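Long-range contact in techylectin-5A (Tachypleus tridentatus, PDB 1JC9), which recognises acetyl groups on the surfaces of microbes and other cells and agglutinates them as a lectin of horseshoe crab innate immunity: residues R137-K148 and L252-E263. Numbering follows the deposited sequence.
Sequences RNYMIRFDLKDK and LPQVEMKIRPVE
Strands 139-146 and 254-261 pair antiparallel in the middle of the central sheet, with backbone bonds running from Val262 N to Asn138 O, just past the strand ends, to Lys146 N and Gln254 O. Met140 with Arg260, Arg142 with Lys258 and Asp144 with Glu256 are hydrogen-bonded pairs; the Arg142 N to Lys258 O bond, at 2.7 Å, is nearly straight (170°). The side chains of these three pairs share one face, where the salt bridge between the strands runs diagonally, from Lys258 to Asp144. Lys258 turns its CG between its own backbone N and carbonyl carbon (chi1 57°), and the bent chain delivers NZ to Asp144 OD2 at 2.8 Å on the anti side of the carboxylate. The same NZ holds Glu256 OE1 at 2.6 Å and pairs with Asp81. Extended Arg142 meets the syn side of Asp144 OD1 with both NE and NH2, each 2.9 Å away, which should fix the carboxylate's rotation. Strand 152-162 flanks 139-146, while strand 89-95 borders strand 254-261, so the pair lies within the antiparallel sheet of the fibrinogen C-terminal domain, away from the acetyl-sugar pocket. The other face is largely apolar. Met257 runs alongside Phe143, its CG 3.6 Å from ring atom CE2 and its SD in an oblique Met-aromatic contact, while its CE reaches Ile141 CD1. Toward one end Ile259 CD1 meets Tyr139 CD2 at 3.5 Å, and toward the other Leu145 CD2 packs on Val255 CG1 (3.9 Å).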
ATOM      1  N   ARG A 137      16.020   1.637  -6.459  1.00 22.34           N
ATOM      2  CA  ARG A 137      16.818   2.350  -5.468  1.00 23.65           C
ATOM      3  C   ARG A 137      16.184   2.228  -4.097  1.00 23.59           C
ATOM      4  O   ARG A 137      15.185   1.525  -3.942  1.00 22.08           O
ATOM      5  CB  ARG A 137      17.061   3.814  -5.851  1.00 27.45           C
ATOM      6  CG  ARG A 137      15.873   4.723  -6.062  1.00 31.58           C
ATOM      7  CD  ARG A 137      16.458   6.122  -6.157  1.00 35.73           C
ATOM      8  NE  ARG A 137      15.528   7.180  -6.528  1.00 41.26           N
ATOM      9  CZ  ARG A 137      15.166   7.461  -7.776  1.00 44.69           C
ATOM     10  NH1 ARG A 137      15.648   6.749  -8.790  1.00 45.13           N
ATOM     11  NH2 ARG A 137      14.355   8.490  -8.007  1.00 42.93           N
ATOM     12  N   ASN A 138      16.763   2.884  -3.097  1.00 21.72           N
ATOM     13  CA  ASN A 138      16.241   2.768  -1.739  1.00 22.83           C
ATOM     14  C   ASN A 138      15.101   3.728  -1.413  1.00 20.95           C
ATOM     15  O   ASN A 138      15.251   4.946  -1.481  1.00 20.77           O
ATOM     16  CB  ASN A 138      17.386   2.926  -0.736  1.00 23.11           C
ATOM     17  CG  ASN A 138      17.005   2.470   0.657  1.00 26.72           C
ATOM     18  OD1 ASN A 138      16.238   1.524   0.825  1.00 27.61           O
ATOM     19  ND2 ASN A 138      17.555   3.131   1.667  1.00 27.39           N
ATOM     20  N   TYR A 139      13.957   3.158  -1.049  1.00 19.48           N
ATOM     21  CA  TYR A 139      12.769   3.938  -0.723  1.00 19.48           C
ATOM     22  C   TYR A 139      12.268   3.746   0.695  1.00 19.32           C
ATOM     23  O   TYR A 139      12.560   2.746   1.350  1.00 20.78           O
ATOM     24  CB  TYR A 139      11.599   3.564  -1.646  1.00 17.95           C
ATOM     25  CG  TYR A 139      11.731   4.003  -3.078  1.00 15.52           C
ATOM     26  CD1 TYR A 139      12.454   3.250  -4.000  1.00 16.85           C
ATOM     27  CD2 TYR A 139      11.133   5.182  -3.512  1.00 14.97           C
ATOM     28  CE1 TYR A 139      12.576   3.666  -5.326  1.00 18.46           C
ATOM     29  CE2 TYR A 139      11.250   5.608  -4.825  1.00 18.38           C
ATOM     30  CZ  TYR A 139      11.972   4.849  -5.727  1.00 17.63           C
ATOM     31  OH  TYR A 139      12.086   5.290  -7.020  1.00 18.01           O
ATOM     32  N   MET A 140      11.504   4.728   1.160  1.00 19.40           N
ATOM     33  CA  MET A 140      10.863   4.644   2.462  1.00 20.07           C
ATOM     34  C   MET A 140       9.383   4.668   2.095  1.00 18.70           C
ATOM     35  O   MET A 140       9.009   5.229   1.061  1.00 19.21           O
ATOM     36  CB  MET A 140      11.213   5.840   3.357  1.00 23.60           C
ATOM     37  CG  MET A 140      10.810   7.204   2.822  1.00 26.69           C
ATOM     38  SD  MET A 140      11.053   8.501   4.073  1.00 35.45           S
ATOM     39  CE  MET A 140      12.778   8.269   4.472  1.00 29.41           C
ATOM     40  N   ILE A 141       8.546   4.033   2.902  1.00 17.95           N
ATOM     41  CA  ILE A 141       7.122   4.029   2.618  1.00 17.41           C
ATOM     42  C   ILE A 141       6.403   4.825   3.694  1.00 18.11           C
ATOM     43  O   ILE A 141       6.754   4.760   4.869  1.00 19.46           O
ATOM     44  CB  ILE A 141       6.542   2.584   2.558  1.00 16.38           C
ATOM     45  CG1 ILE A 141       5.038   2.642   2.281  1.00 17.37           C
ATOM     46  CG2 ILE A 141       6.804   1.846   3.860  1.00 14.72           C
ATOM     47  CD1 ILE A 141       4.411   1.291   2.018  1.00 19.16           C
ATOM     48  N   ARG A 142       5.411   5.602   3.282  1.00 18.77           N
ATOM     49  CA  ARG A 142       4.643   6.388   4.232  1.00 18.61           C
ATOM     50  C   ARG A 142       3.172   5.993   4.171  1.00 18.42           C
ATOM     51  O   ARG A 142       2.613   5.840   3.086  1.00 16.80           O
ATOM     52  CB  ARG A 142       4.790   7.886   3.930  1.00 18.56           C
ATOM     53  CG  ARG A 142       3.872   8.766   4.768  1.00 20.58           C
ATOM     54  CD  ARG A 142       4.124  10.267   4.567  1.00 20.82           C
ATOM     55  NE  ARG A 142       3.063  11.041   5.211  1.00 25.33           N
ATOM     56  CZ  ARG A 142       3.256  11.948   6.163  1.00 22.92           C
ATOM     57  NH1 ARG A 142       4.480  12.217   6.595  1.00 25.29           N
ATOM     58  NH2 ARG A 142       2.216  12.573   6.695  1.00 25.16           N
ATOM     59  N   PHE A 143       2.562   5.808   5.340  1.00 18.76           N
ATOM     60  CA  PHE A 143       1.145   5.475   5.430  1.00 19.76           C
ATOM     61  C   PHE A 143       0.412   6.711   5.945  1.00 20.45           C
ATOM     62  O   PHE A 143       0.763   7.244   6.993  1.00 21.58           O
ATOM     63  CB  PHE A 143       0.882   4.334   6.429  1.00 18.97           C
ATOM     64  CG  PHE A 143       1.385   2.984   5.984  1.00 19.55           C
ATOM     65  CD1 PHE A 143       2.704   2.601   6.216  1.00 18.81           C
ATOM     66  CD2 PHE A 143       0.524   2.081   5.363  1.00 17.01           C
ATOM     67  CE1 PHE A 143       3.160   1.338   5.841  1.00 19.63           C
ATOM     68  CE2 PHE A 143       0.971   0.818   4.983  1.00 18.34           C
ATOM     69  CZ  PHE A 143       2.290   0.446   5.224  1.00 17.81           C
ATOM     70  N   ASP A 144      -0.585   7.180   5.203  1.00 21.06           N
ATOM     71  CA  ASP A 144      -1.376   8.318   5.644  1.00 21.98           C
ATOM     72  C   ASP A 144      -2.765   7.782   5.958  1.00 22.68           C
ATOM     73  O   ASP A 144      -3.445   7.250   5.080  1.00 23.54           O
ATOM     74  CB  ASP A 144      -1.435   9.402   4.564  1.00 21.71           C
ATOM     75  CG  ASP A 144      -0.184  10.261   4.542  1.00 24.48           C
ATOM     76  OD1 ASP A 144       0.228  10.733   5.621  1.00 26.12           O
ATOM     77  OD2 ASP A 144       0.392  10.471   3.457  1.00 25.80           O
ATOM     78  N   LEU A 145      -3.174   7.920   7.215  1.00 22.46           N
ATOM     79  CA  LEU A 145      -4.464   7.414   7.675  1.00 24.24           C
ATOM     80  C   LEU A 145      -5.374   8.523   8.205  1.00 25.44           C
ATOM     81  O   LEU A 145      -4.911   9.482   8.827  1.00 24.72           O
ATOM     82  CB  LEU A 145      -4.231   6.388   8.789  1.00 22.45           C
ATOM     83  CG  LEU A 145      -3.021   5.465   8.604  1.00 23.50           C
ATOM     84  CD1 LEU A 145      -2.709   4.764   9.917  1.00 24.60           C
ATOM     85  CD2 LEU A 145      -3.304   4.450   7.498  1.00 22.73           C
ATOM     86  N   LYS A 146      -6.673   8.377   7.975  1.00 26.63           N
ATOM     87  CA  LYS A 146      -7.647   9.360   8.434  1.00 28.97           C
ATOM     88  C   LYS A 146      -8.921   8.651   8.892  1.00 29.03           C
ATOM     89  O   LYS A 146      -9.375   7.711   8.237  1.00 28.86           O
ATOM     90  CB  LYS A 146      -7.976  10.334   7.296  1.00 30.39           C
ATOM     91  CG  LYS A 146      -9.011  11.390   7.661  1.00 35.31           C
ATOM     92  CD  LYS A 146      -9.447  12.211   6.453  1.00 38.48           C
ATOM     93  CE  LYS A 146      -8.302  13.025   5.876  1.00 41.61           C
ATOM     94  NZ  LYS A 146      -8.746  13.833   4.701  1.00 45.87           N
ATOM     95  N   ASP A 147      -9.494   9.085  10.016  1.00 29.82           N
ATOM     96  CA  ASP A 147     -10.725   8.466  10.499  1.00 30.11           C
ATOM     97  C   ASP A 147     -11.942   9.299  10.096  1.00 32.26           C
ATOM     98  O   ASP A 147     -11.803  10.296   9.386  1.00 31.81           O
ATOM     99  CB  ASP A 147     -10.694   8.259  12.022  1.00 29.36           C
ATOM    100  CG  ASP A 147     -10.676   9.561  12.803  1.00 29.30           C
ATOM    101  OD1 ASP A 147     -11.158  10.592  12.289  1.00 28.50           O
ATOM    102  OD2 ASP A 147     -10.192   9.543  13.953  1.00 28.78           O
ATOM    103  N   LYS A 148     -13.129   8.892  10.544  1.00 34.50           N
ATOM    104  CA  LYS A 148     -14.360   9.598  10.186  1.00 37.86           C
ATOM    105  C   LYS A 148     -14.490  11.010  10.750  1.00 38.68           C
ATOM    106  O   LYS A 148     -15.263  11.814  10.230  1.00 38.40           O
ATOM    107  CB  LYS A 148     -15.583   8.768  10.586  1.00 39.29           C
ATOM    108  CG  LYS A 148     -15.604   7.393   9.947  1.00 41.09           C
ATOM    109  CD  LYS A 148     -16.931   6.686  10.153  1.00 43.72           C
ATOM    110  CE  LYS A 148     -18.030   7.323   9.324  1.00 44.33           C
ATOM    111  NZ  LYS A 148     -19.278   6.516   9.383  1.00 47.78           N
ATOM    112  N   LEU A 252     -10.939   2.298   8.661  1.00 22.63           N
ATOM    113  CA  LEU A 252     -10.601   3.668   8.273  1.00 22.08           C
ATOM    114  C   LEU A 252     -11.239   4.038   6.933  1.00 21.56           C
ATOM    115  O   LEU A 252     -11.197   3.270   5.970  1.00 22.16           O
ATOM    116  CB  LEU A 252      -9.073   3.837   8.218  1.00 22.07           C
ATOM    117  CG  LEU A 252      -8.350   3.640   9.560  1.00 22.48           C
ATOM    118  CD1 LEU A 252      -6.862   3.466   9.335  1.00 24.30           C
ATOM    119  CD2 LEU A 252      -8.620   4.827  10.478  1.00 22.44           C
ATOM    120  N   PRO A 253     -11.861   5.222   6.860  1.00 21.86           N
ATOM    121  CA  PRO A 253     -12.511   5.671   5.626  1.00 22.17           C
ATOM    122  C   PRO A 253     -11.566   6.116   4.511  1.00 21.93           C
ATOM    123  O   PRO A 253     -11.942   6.097   3.337  1.00 23.17           O
ATOM    124  CB  PRO A 253     -13.416   6.800   6.112  1.00 21.01           C
ATOM    125  CG  PRO A 253     -12.633   7.386   7.238  1.00 20.84           C
ATOM    126  CD  PRO A 253     -12.124   6.162   7.966  1.00 21.06           C
ATOM    127  N   GLN A 254     -10.354   6.525   4.868  1.00 23.28           N
ATOM    128  CA  GLN A 254      -9.382   6.959   3.862  1.00 25.35           C
ATOM    129  C   GLN A 254      -7.951   6.635   4.253  1.00 23.40           C
ATOM    130  O   GLN A 254      -7.504   7.000   5.337  1.00 23.91           O
ATOM    131  CB  GLN A 254      -9.477   8.465   3.623  1.00 28.57           C
ATOM    132  CG  GLN A 254     -10.746   8.926   2.951  1.00 36.55           C
ATOM    133  CD  GLN A 254     -10.666  10.378   2.527  1.00 40.74           C
ATOM    134  OE1 GLN A 254      -9.866  10.742   1.663  1.00 44.20           O
ATOM    135  NE2 GLN A 254     -11.490  11.220   3.140  1.00 43.82           N
ATOM    136  N   VAL A 255      -7.234   5.952   3.366  1.00 20.91           N
ATOM    137  CA  VAL A 255      -5.839   5.608   3.620  1.00 21.87           C
ATOM    138  C   VAL A 255      -5.058   5.672   2.309  1.00 21.41           C
ATOM    139  O   VAL A 255      -5.639   5.585   1.227  1.00 22.08           O
ATOM    140  CB  VAL A 255      -5.679   4.176   4.215  1.00 21.44           C
ATOM    141  CG1 VAL A 255      -6.542   4.019   5.454  1.00 22.10           C
ATOM    142  CG2 VAL A 255      -6.041   3.133   3.183  1.00 22.03           C
ATOM    143  N   GLU A 256      -3.745   5.846   2.416  1.00 21.42           N
ATOM    144  CA  GLU A 256      -2.870   5.894   1.250  1.00 20.85           C
ATOM    145  C   GLU A 256      -1.502   5.361   1.629  1.00 20.69           C
ATOM    146  O   GLU A 256      -1.023   5.593   2.738  1.00 20.88           O
ATOM    147  CB  GLU A 256      -2.677   7.323   0.731  1.00 22.28           C
ATOM    148  CG  GLU A 256      -3.904   8.020   0.181  1.00 25.47           C
ATOM    149  CD  GLU A 256      -3.549   9.345  -0.473  1.00 26.25           C
ATOM    150  OE1 GLU A 256      -2.524   9.945  -0.084  1.00 28.79           O
ATOM    151  OE2 GLU A 256      -4.294   9.793  -1.369  1.00 28.58           O
ATOM    152  N   MET A 257      -0.887   4.640   0.699  1.00 20.41           N
ATOM    153  CA  MET A 257       0.453   4.104   0.878  1.00 20.68           C
ATOM    154  C   MET A 257       1.245   4.774  -0.241  1.00 19.16           C
ATOM    155  O   MET A 257       0.818   4.767  -1.396  1.00 18.12           O
ATOM    156  CB  MET A 257       0.442   2.582   0.720  1.00 20.01           C
ATOM    157  CG  MET A 257      -0.321   1.872   1.840  1.00 19.69           C
ATOM    158  SD  MET A 257      -0.673   0.136   1.496  1.00 20.50           S
ATOM    159  CE  MET A 257       0.990  -0.540   1.448  1.00 19.27           C
ATOM    160  N   LYS A 258       2.380   5.375   0.099  1.00 18.90           N
ATOM    161  CA  LYS A 258       3.185   6.080  -0.891  1.00 18.75           C
ATOM    162  C   LYS A 258       4.671   5.967  -0.582  1.00 19.02           C
ATOM    163  O   LYS A 258       5.067   5.875   0.586  1.00 17.33           O
ATOM    164  CB  LYS A 258       2.761   7.550  -0.924  1.00 16.85           C
ATOM    165  CG  LYS A 258       2.881   8.239   0.437  1.00 18.42           C
ATOM    166  CD  LYS A 258       2.136   9.572   0.497  1.00 19.32           C
ATOM    167  CE  LYS A 258       0.635   9.361   0.510  1.00 20.58           C
ATOM    168  NZ  LYS A 258      -0.106  10.633   0.730  1.00 20.00           N
ATOM    169  N   ILE A 259       5.495   5.989  -1.629  1.00 18.90           N
ATOM    170  CA  ILE A 259       6.936   5.872  -1.453  1.00 19.08           C
ATOM    171  C   ILE A 259       7.726   7.068  -1.981  1.00 17.79           C
ATOM    172  O   ILE A 259       7.272   7.787  -2.871  1.00 18.02           O
ATOM    173  CB  ILE A 259       7.455   4.546  -2.093  1.00 20.66           C
ATOM    174  CG1 ILE A 259       7.039   4.434  -3.562  1.00 24.15           C
ATOM    175  CG2 ILE A 259       6.846   3.356  -1.365  1.00 17.16           C
ATOM    176  CD1 ILE A 259       7.780   5.332  -4.492  1.00 32.94           C
ATOM    177  N   ARG A 260       8.903   7.288  -1.402  1.00 18.21           N
ATOM    178  CA  ARG A 260       9.791   8.388  -1.788  1.00 20.00           C
ATOM    179  C   ARG A 260      11.213   7.945  -1.468  1.00 21.52           C
ATOM    180  O   ARG A 260      11.442   7.274  -0.465  1.00 20.28           O
ATOM    181  CB  ARG A 260       9.456   9.655  -0.992  1.00 21.83           C
ATOM    182  CG  ARG A 260      10.246  10.889  -1.408  1.00 23.58           C
ATOM    183  CD  ARG A 260       9.682  12.162  -0.783  1.00 22.34           C
ATOM    184  NE  ARG A 260      10.013  12.303   0.632  1.00 21.78           N
ATOM    185  CZ  ARG A 260       9.605  13.320   1.388  1.00 23.08           C
ATOM    186  NH1 ARG A 260       8.849  14.278   0.863  1.00 20.75           N
ATOM    187  NH2 ARG A 260       9.957  13.387   2.666  1.00 24.97           N
ATOM    188  N   PRO A 261      12.187   8.313  -2.314  1.00 22.62           N
ATOM    189  CA  PRO A 261      13.570   7.905  -2.046  1.00 24.32           C
ATOM    190  C   PRO A 261      14.064   8.382  -0.683  1.00 25.51           C
ATOM    191  O   PRO A 261      13.742   9.487  -0.248  1.00 25.28           O
ATOM    192  CB  PRO A 261      14.351   8.543  -3.197  1.00 23.98           C
ATOM    193  CG  PRO A 261      13.344   8.611  -4.299  1.00 22.71           C
ATOM    194  CD  PRO A 261      12.101   9.078  -3.568  1.00 22.80           C
ATOM    195  N   VAL A 262      14.841   7.540  -0.012  1.00 28.01           N
ATOM    196  CA  VAL A 262      15.395   7.885   1.289  1.00 32.77           C
ATOM    197  C   VAL A 262      16.300   9.114   1.162  1.00 36.38           C
ATOM    198  O   VAL A 262      16.333   9.964   2.048  1.00 37.63           O
ATOM    199  CB  VAL A 262      16.224   6.712   1.871  1.00 31.64           C
ATOM    200  CG1 VAL A 262      16.901   7.137   3.162  1.00 32.19           C
ATOM    201  CG2 VAL A 262      15.323   5.516   2.126  1.00 31.97           C
ATOM    202  N   GLU A 263      17.020   9.204   0.049  1.00 41.31           N
ATOM    203  CA  GLU A 263      17.939  10.313  -0.205  1.00 46.65           C
ATOM    204  C   GLU A 263      17.243  11.552  -0.770  1.00 48.35           C
ATOM    205  O   GLU A 263      17.844  12.297  -1.544  1.00 50.31           O
ATOM    206  CB  GLU A 263      19.029   9.881  -1.196  1.00 50.00           C
ATOM    207  CG  GLU A 263      19.742   8.570  -0.869  1.00 55.69           C
ATOM    208  CD  GLU A 263      18.827   7.354  -0.945  1.00 59.35           C
ATOM    209  OE1 GLU A 263      18.148   7.164  -1.985  1.00 59.53           O
ATOM    210  OE2 GLU A 263      18.793   6.582   0.038  1.00 61.76           O
TER
HETATM  211  O   HOH W   1      20.110   4.538   1.072  1.00 63.22           O